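Local atomic coordinates of putative branched-chain amino acid ABC transporter (Rhodospirillum rubrum ATCC 11170, PDB entry 3HUT), a protein that probably captures branched-chain or related amino acids outside the cytoplasmic membrane and hands them to an ABC transporter for uptake. Residues A[27-32]-A[269-274]; A[249-254]-A[261-266]. One frame throughout, in Å; residues are numbered along the deposited sequence.

From the N terminus, helix 18-37 follows strand 5-11 of the five-stranded parallel sheet and offers residues 27-32 to contact 1. The chain then builds much of both lobes before strand 246-249 of the second sheet gives way to the loop of contact 2. That contact closes a short loop, bringing 249-254 against 261-266 on helix 258-271. The last turn of that helix and the loop after it, 269-274, close contact 1's far longer loop, so the small closure sits wholly within the large one. Leu30 joins the two: its CD2 lies 3.9 Å from Ala266 CB. Together they tie helix 258-271 to helix 18-37 on one side and to the loop entering from the second lobe on another.

Contact 1 (A[27-32]-A[269-274]); sequences AARLQL and TLYGAI
With CG anti to its carbonyl carbon (chi1 -59°), Tyr271 extends its ring from the end of helix 258-271 to Arg29, while Leu30 and Leu270, each with CG anti to the backbone N, send their methyl ends toward each other. This is helix-to-helix packing at the surface of the first lobe of a type I periplasmic binding protein fold, with helix 18-37 as the other partner. The two leucines slide past one another in opposite directions and touch through one methyl each, Leu30 CD1 to Leu270 CD2 at 3.9 Å. Branched apolar ends suit this partly exposed seam, where Leu30 also leans on Tyr283 of helix 277-296. Leu270 does a second job: its CG lies 3.7 Å above the plane of the Tyr271 ring, over the centre, and backs one face. Arginine suits the exposed rim, since its aliphatic base crosses Tyr271 at about a right angle while NE forms a salt bridge with Asp33, one turn on. Tyrosine is long enough to span the seam and ends in a polar atom: Tyr271 OH, weakly hydrogen-bonded to Glu26 O, lies 3.5 Å from Arg29 CG and 3.6 Å from Arg29 CB.

Contact 2 (A[249-254]-A[261-266]); sequences TAFVLG and VEFVSA
The edge of the Phe263 ring receives Phe251, whose CE1 comes in near the plane of that ring, 4.0 Å from Phe263 CE2. Phe251's own ring is met obliquely, by Phe263 CE2 and by Val264 CG2, and the two phenylalanine side chains cross at about a right angle. Tyr283 stacks on Phe263, and the Tyr267 ring meets it with the planes at about 60°. Phenylalanine suits position 251 because a long, flat apolar group can span from the loop to the buried helix face: with CG anti to the backbone N (chi1 177°), Phe251 carries its CZ to 4.0 Å from Val264 CG2. An alanine in place of Phe251 would probably leave the edge of Phe263 and the CG2 methyl of Val264 without the ring that packs against them, opening a gap between loop and helix. The loop follows strand 246-249 of the second lobe's sheet and leads into helix 258-271, which packs on helix 18-37 of the first lobe; this is consistent with one of the interlobe crossovers of the type I periplasmic binding protein fold. Beta-branched Val264 suits its buried place because it presents two methyls at once. Val264 CG2 also sits 3.9 Å from Leu253 O, a van der Waals contact, while Val264 CG1 faces Leu253 CD1 at 4.2 Å. Although the CB of Leu253 points away from the helix, its end swings back, crossing Val264 at about a right angle. Leu253 N is hydrogen-bonded to Tyr230 OH, and Pro275 packs against Phe251, Leu253 and Phe263.

Contact 1 (A[27-32]-A[269-274])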
ATOM      1  N   ALA A  27       9.685 -12.403   0.615  1.00  8.32           N
ATOM      2  CA  ALA A  27       9.631 -11.611  -0.605  1.00  7.96           C
ATOM      3  C   ALA A  27      11.016 -11.092  -0.978  1.00  8.64           C
ATOM      4  O   ALA A  27      11.405 -11.123  -2.148  1.00  8.61           O
ATOM      5  CB  ALA A  27       8.666 -10.446  -0.423  1.00  8.85           C
ATOM      6  N   ALA A  28      11.758 -10.618   0.019  1.00  8.43           N
ATOM      7  CA  ALA A  28      13.103 -10.090  -0.209  1.00  8.66           C
ATOM      8  C   ALA A  28      13.999 -11.122  -0.879  1.00 10.59           C
ATOM      9  O   ALA A  28      14.690 -10.827  -1.858  1.00 10.75           O
ATOM     10  CB  ALA A  28      13.725  -9.651   1.113  1.00  7.52           C
ATOM     11  N   ARG A  29      13.980 -12.333  -0.339  1.00 11.24           N
ATOM     12  CA  ARG A  29      14.788 -13.430  -0.856  1.00 12.50           C
ATOM     13  C   ARG A  29      14.516 -13.693  -2.336  1.00 10.54           C
ATOM     14  O   ARG A  29      15.443 -13.855  -3.126  1.00  8.99           O
ATOM     15  CB  ARG A  29      14.505 -14.689  -0.026  1.00 16.27           C
ATOM     16  CG  ARG A  29      14.908 -16.014  -0.662  1.00 23.22           C
ATOM     17  CD  ARG A  29      16.410 -16.233  -0.680  1.00 29.91           C
ATOM     18  NE  ARG A  29      16.733 -17.623  -1.004  1.00 35.16           N
ATOM     19  CZ  ARG A  29      17.965 -18.098  -1.153  1.00 37.80           C
ATOM     20  NH1 ARG A  29      19.010 -17.294  -1.009  1.00 39.85           N
ATOM     21  NH2 ARG A  29      18.154 -19.381  -1.442  1.00 39.35           N
ATOM     22  N   LEU A  30      13.242 -13.732  -2.708  1.00  9.80           N
ATOM     23  CA  LEU A  30      12.866 -13.989  -4.096  1.00 10.55           C
ATOM     24  C   LEU A  30      13.424 -12.914  -5.033  1.00 10.71           C
ATOM     25  O   LEU A  30      14.030 -13.220  -6.057  1.00 10.61           O
ATOM     26  CB  LEU A  30      11.343 -14.037  -4.217  1.00 13.73           C
ATOM     27  CG  LEU A  30      10.743 -14.664  -5.476  1.00 15.66           C
ATOM     28  CD1 LEU A  30      11.186 -16.112  -5.589  1.00 16.96           C
ATOM     29  CD2 LEU A  30       9.225 -14.595  -5.399  1.00 17.02           C
ATOM     30  N   GLN A  31      13.209 -11.653  -4.674  1.00  9.92           N
ATOM     31  CA  GLN A  31      13.677 -10.524  -5.473  1.00  8.16           C
ATOM     32  C   GLN A  31      15.207 -10.483  -5.570  1.00  8.64           C
ATOM     33  O   GLN A  31      15.775 -10.355  -6.662  1.00  7.01           O
ATOM     34  CB  GLN A  31      13.164  -9.222  -4.856  1.00  8.69           C
ATOM     35  CG  GLN A  31      13.327  -7.971  -5.714  1.00  9.53           C
ATOM     36  CD  GLN A  31      12.425  -7.968  -6.941  1.00 10.60           C
ATOM     37  OE1 GLN A  31      12.775  -8.518  -7.990  1.00 10.82           O
ATOM     38  NE2 GLN A  31      11.249  -7.352  -6.809  1.00  8.56           N
ATOM     39  N   LEU A  32      15.873 -10.582  -4.424  1.00  6.91           N
ATOM     40  CA  LEU A  32      17.329 -10.540  -4.388  1.00  9.17           C
ATOM     41  C   LEU A  32      17.934 -11.658  -5.227  1.00  9.92           C
ATOM     42  O   LEU A  32      18.836 -11.425  -6.034  1.00 10.71           O
ATOM     43  CB  LEU A  32      17.831 -10.652  -2.945  1.00  8.85           C
ATOM     44  CG  LEU A  32      19.338 -10.471  -2.761  1.00 10.71           C
ATOM     45  CD1 LEU A  32      19.726  -9.043  -3.135  1.00 12.40           C
ATOM     46  CD2 LEU A  32      19.720 -10.768  -1.326  1.00  9.78           C
ATOM     47  N   THR A 269       4.660 -21.124  -5.101  1.00 11.16           N
ATOM     48  CA  THR A 269       5.442 -22.319  -5.379  1.00 10.98           C
ATOM     49  C   THR A 269       6.558 -22.509  -4.357  1.00 12.43           C
ATOM     50  O   THR A 269       6.761 -23.604  -3.828  1.00 10.82           O
ATOM     51  CB  THR A 269       6.072 -22.247  -6.783  1.00  8.89           C
ATOM     52  OG1 THR A 269       5.037 -22.330  -7.770  1.00  7.95           O
ATOM     53  CG2 THR A 269       7.066 -23.385  -6.992  1.00  8.59           C
ATOM     54  N   LEU A 270       7.275 -21.431  -4.080  1.00 12.38           N
ATOM     55  CA  LEU A 270       8.389 -21.482  -3.147  1.00 14.45           C
ATOM     56  C   LEU A 270       8.005 -21.492  -1.673  1.00 14.31           C
ATOM     57  O   LEU A 270       8.632 -22.190  -0.878  1.00 15.75           O
ATOM     58  CB  LEU A 270       9.328 -20.304  -3.415  1.00 15.60           C
ATOM     59  CG  LEU A 270      10.545 -20.153  -2.504  1.00 18.78           C
ATOM     60  CD1 LEU A 270      11.386 -21.418  -2.547  1.00 21.15           C
ATOM     61  CD2 LEU A 270      11.361 -18.948  -2.954  1.00 20.13           C
ATOM     62  N   TYR A 271       6.974 -20.737  -1.311  1.00 13.90           N
ATOM     63  CA  TYR A 271       6.563 -20.637   0.088  1.00 15.11           C
ATOM     64  C   TYR A 271       5.294 -21.381   0.490  1.00 16.59           C
ATOM     65  O   TYR A 271       4.958 -21.450   1.677  1.00 16.91           O
ATOM     66  CB  TYR A 271       6.454 -19.157   0.464  1.00 12.46           C
ATOM     67  CG  TYR A 271       7.764 -18.431   0.262  1.00 13.82           C
ATOM     68  CD1 TYR A 271       8.897 -18.796   0.989  1.00 14.27           C
ATOM     69  CD2 TYR A 271       7.891 -17.416  -0.687  1.00 14.30           C
ATOM     70  CE1 TYR A 271      10.122 -18.176   0.779  1.00 13.39           C
ATOM     71  CE2 TYR A 271       9.120 -16.786  -0.906  1.00 14.62           C
ATOM     72  CZ  TYR A 271      10.229 -17.174  -0.168  1.00 14.55           C
ATOM     73  OH  TYR A 271      11.449 -16.573  -0.377  1.00 15.38           O
ATOM     74  N   GLY A 272       4.593 -21.938  -0.492  1.00 16.95           N
ATOM     75  CA  GLY A 272       3.382 -22.686  -0.200  1.00 17.97           C
ATOM     76  C   GLY A 272       2.235 -21.897   0.405  1.00 18.52           C
ATOM     77  O   GLY A 272       1.389 -22.461   1.101  1.00 19.33           O
ATOM     78  N   ALA A 273       2.194 -20.595   0.148  1.00 17.62           N
ATOM     79  CA  ALA A 273       1.121 -19.758   0.673  1.00 17.77           C
ATOM     80  C   ALA A 273       0.883 -18.574  -0.255  1.00 18.18           C
ATOM     81  O   ALA A 273       1.778 -18.175  -0.996  1.00 17.72           O
ATOM     82  CB  ALA A 273       1.474 -19.267   2.075  1.00 16.64           C
ATOM     83  N   ILE A 274      -0.327 -18.020  -0.216  1.00 18.00           N
ATOM     84  CA  ILE A 274      -0.660 -16.876  -1.057  1.00 19.19           C
ATOM     85  C   ILE A 274       0.032 -15.637  -0.511  1.00 15.81           C
ATOM     86  O   ILE A 274       0.002 -15.386   0.692  1.00 14.67           O
ATOM     87  CB  ILE A 274      -2.195 -16.627  -1.107  1.00 21.45           C
ATOM     88  CG1 ILE A 274      -2.772 -16.490   0.310  1.00 26.10           C
ATOM     89  CG2 ILE A 274      -2.881 -17.773  -1.823  1.00 25.43           C
ATOM     90  CD1 ILE A 274      -2.709 -15.083   0.902  1.00 27.54           C
TER

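Contact 2 (A[249-254]-A[261-266])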
ATOM      1  N   THR A 249      -7.218  -1.228  -6.154  1.00 11.78           N
ATOM      2  CA  THR A 249      -6.173  -1.629  -5.228  1.00 13.23           C
ATOM      3  C   THR A 249      -4.838  -1.714  -5.959  1.00 12.09           C
ATOM      4  O   THR A 249      -4.798  -1.820  -7.182  1.00 12.84           O
ATOM      5  CB  THR A 249      -6.493  -2.993  -4.575  1.00 15.53           C
ATOM      6  OG1 THR A 249      -5.570  -3.232  -3.506  1.00 21.88           O
ATOM      7  CG2 THR A 249      -6.375  -4.119  -5.595  1.00 14.75           C
ATOM      8  N   ALA A 250      -3.747  -1.655  -5.202  1.00 11.12           N
ATOM      9  CA  ALA A 250      -2.408  -1.712  -5.776  1.00 10.47           C
ATOM     10  C   ALA A 250      -2.057  -3.136  -6.205  1.00  8.61           C
ATOM     11  O   ALA A 250      -1.841  -3.400  -7.382  1.00  6.88           O
ATOM     12  CB  ALA A 250      -1.390  -1.197  -4.763  1.00 10.77           C
ATOM     13  N   PHE A 251      -2.018  -4.047  -5.241  1.00 10.03           N
ATOM     14  CA  PHE A 251      -1.702  -5.450  -5.505  1.00  9.07           C
ATOM     15  C   PHE A 251      -2.966  -6.266  -5.789  1.00  9.16           C
ATOM     16  O   PHE A 251      -3.893  -6.282  -4.986  1.00  9.64           O
ATOM     17  CB  PHE A 251      -0.966  -6.050  -4.303  1.00  8.80           C
ATOM     18  CG  PHE A 251      -0.658  -7.518  -4.441  1.00  9.58           C
ATOM     19  CD1 PHE A 251       0.068  -7.990  -5.527  1.00  9.85           C
ATOM     20  CD2 PHE A 251      -1.073  -8.424  -3.468  1.00 10.58           C
ATOM     21  CE1 PHE A 251       0.378  -9.346  -5.646  1.00 11.01           C
ATOM     22  CE2 PHE A 251      -0.768  -9.779  -3.576  1.00 10.33           C
ATOM     23  CZ  PHE A 251      -0.040 -10.240  -4.668  1.00 12.09           C
ATOM     24  N   VAL A 252      -2.997  -6.943  -6.930  1.00  7.59           N
ATOM     25  CA  VAL A 252      -4.149  -7.768  -7.289  1.00  8.27           C
ATOM     26  C   VAL A 252      -3.703  -9.224  -7.351  1.00  9.69           C
ATOM     27  O   VAL A 252      -2.935  -9.615  -8.230  1.00 10.75           O
ATOM     28  CB  VAL A 252      -4.729  -7.361  -8.650  1.00  7.91           C
ATOM     29  CG1 VAL A 252      -5.982  -8.179  -8.946  1.00  7.85           C
ATOM     30  CG2 VAL A 252      -5.049  -5.873  -8.655  1.00  5.10           C
ATOM     31  N   LEU A 253      -4.185 -10.027  -6.413  1.00 10.25           N
ATOM     32  CA  LEU A 253      -3.805 -11.431  -6.357  1.00 11.77           C
ATOM     33  C   LEU A 253      -4.214 -12.193  -7.612  1.00 13.13           C
ATOM     34  O   LEU A 253      -3.401 -12.907  -8.204  1.00 13.88           O
ATOM     35  CB  LEU A 253      -4.432 -12.092  -5.131  1.00 14.27           C
ATOM     36  CG  LEU A 253      -3.804 -13.420  -4.703  1.00 17.34           C
ATOM     37  CD1 LEU A 253      -2.381 -13.163  -4.202  1.00 17.64           C
ATOM     38  CD2 LEU A 253      -4.640 -14.059  -3.608  1.00 18.54           C
ATOM     39  N   GLY A 254      -5.475 -12.047  -8.009  1.00 12.47           N
ATOM     40  CA  GLY A 254      -5.970 -12.741  -9.187  1.00 13.60           C
ATOM     41  C   GLY A 254      -5.778 -11.938 -10.458  1.00 15.36           C
ATOM     42  O   GLY A 254      -6.645 -11.923 -11.332  1.00 15.23           O
ATOM     43  N   VAL A 261       1.235 -12.037 -11.812  1.00 14.75           N
ATOM     44  CA  VAL A 261       1.085 -13.480 -11.586  1.00 19.95           C
ATOM     45  C   VAL A 261       2.407 -14.225 -11.501  1.00 18.44           C
ATOM     46  O   VAL A 261       2.495 -15.249 -10.828  1.00 17.70           O
ATOM     47  CB  VAL A 261       0.210 -14.156 -12.675  1.00 23.29           C
ATOM     48  CG1 VAL A 261       0.056 -15.647 -12.382  1.00 27.26           C
ATOM     49  CG2 VAL A 261      -1.140 -13.472 -12.760  1.00 26.66           C
ATOM     50  N   GLU A 262       3.435 -13.720 -12.178  1.00 18.44           N
ATOM     51  CA  GLU A 262       4.739 -14.368 -12.133  1.00 18.20           C
ATOM     52  C   GLU A 262       5.256 -14.331 -10.699  1.00 16.31           C
ATOM     53  O   GLU A 262       5.878 -15.283 -10.224  1.00 16.26           O
ATOM     54  CB  GLU A 262       5.723 -13.665 -13.064  1.00 22.16           C
ATOM     55  CG  GLU A 262       7.064 -14.366 -13.176  1.00 28.76           C
ATOM     56  CD  GLU A 262       6.935 -15.794 -13.684  1.00 32.96           C
ATOM     57  OE1 GLU A 262       5.808 -16.205 -14.046  1.00 35.98           O
ATOM     58  OE2 GLU A 262       7.961 -16.507 -13.727  1.00 35.53           O
ATOM     59  N   PHE A 263       5.005 -13.219 -10.015  1.00 12.19           N
ATOM     60  CA  PHE A 263       5.410 -13.081  -8.626  1.00 10.96           C
ATOM     61  C   PHE A 263       4.511 -13.977  -7.779  1.00  9.46           C
ATOM     62  O   PHE A 263       4.982 -14.720  -6.920  1.00 10.80           O
ATOM     63  CB  PHE A 263       5.248 -11.634  -8.153  1.00  9.55           C
ATOM     64  CG  PHE A 263       5.187 -11.490  -6.655  1.00  8.63           C
ATOM     65  CD1 PHE A 263       6.301 -11.773  -5.868  1.00  8.92           C
ATOM     66  CD2 PHE A 263       4.010 -11.076  -6.029  1.00  7.95           C
ATOM     67  CE1 PHE A 263       6.248 -11.645  -4.477  1.00  8.53           C
ATOM     68  CE2 PHE A 263       3.946 -10.946  -4.641  1.00  8.53           C
ATOM     69  CZ  PHE A 263       5.066 -11.231  -3.864  1.00  9.41           C
ATOM     70  N   VAL A 264       3.208 -13.887  -8.024  1.00  9.99           N
ATOM     71  CA  VAL A 264       2.242 -14.684  -7.280  1.00  9.95           C
ATOM     72  C   VAL A 264       2.569 -16.169  -7.407  1.00 10.71           C
ATOM     73  O   VAL A 264       2.588 -16.893  -6.408  1.00 10.11           O
ATOM     74  CB  VAL A 264       0.800 -14.419  -7.776  1.00  9.59           C
ATOM     75  CG1 VAL A 264      -0.189 -15.320  -7.041  1.00  9.94           C
ATOM     76  CG2 VAL A 264       0.440 -12.961  -7.547  1.00  7.67           C
ATOM     77  N   SER A 265       2.840 -16.610  -8.634  1.00 11.60           N
ATOM     78  CA  SER A 265       3.181 -18.006  -8.914  1.00 11.55           C
ATOM     79  C   SER A 265       4.489 -18.424  -8.244  1.00 11.67           C
ATOM     80  O   SER A 265       4.552 -19.454  -7.565  1.00 10.93           O
ATOM     81  CB  SER A 265       3.288 -18.224 -10.428  1.00 11.77           C
ATOM     82  OG  SER A 265       3.700 -19.546 -10.736  1.00 13.55           O
ATOM     83  N   ALA A 266       5.533 -17.625  -8.440  1.00  9.24           N
ATOM     84  CA  ALA A 266       6.836 -17.913  -7.851  1.00  9.55           C
ATOM     85  C   ALA A 266       6.749 -18.005  -6.334  1.00  9.77           C
ATOM     86  O   ALA A 266       7.343 -18.897  -5.720  1.00 10.29           O
ATOM     87  CB  ALA A 266       7.839 -16.833  -8.236  1.00  9.68           C
TER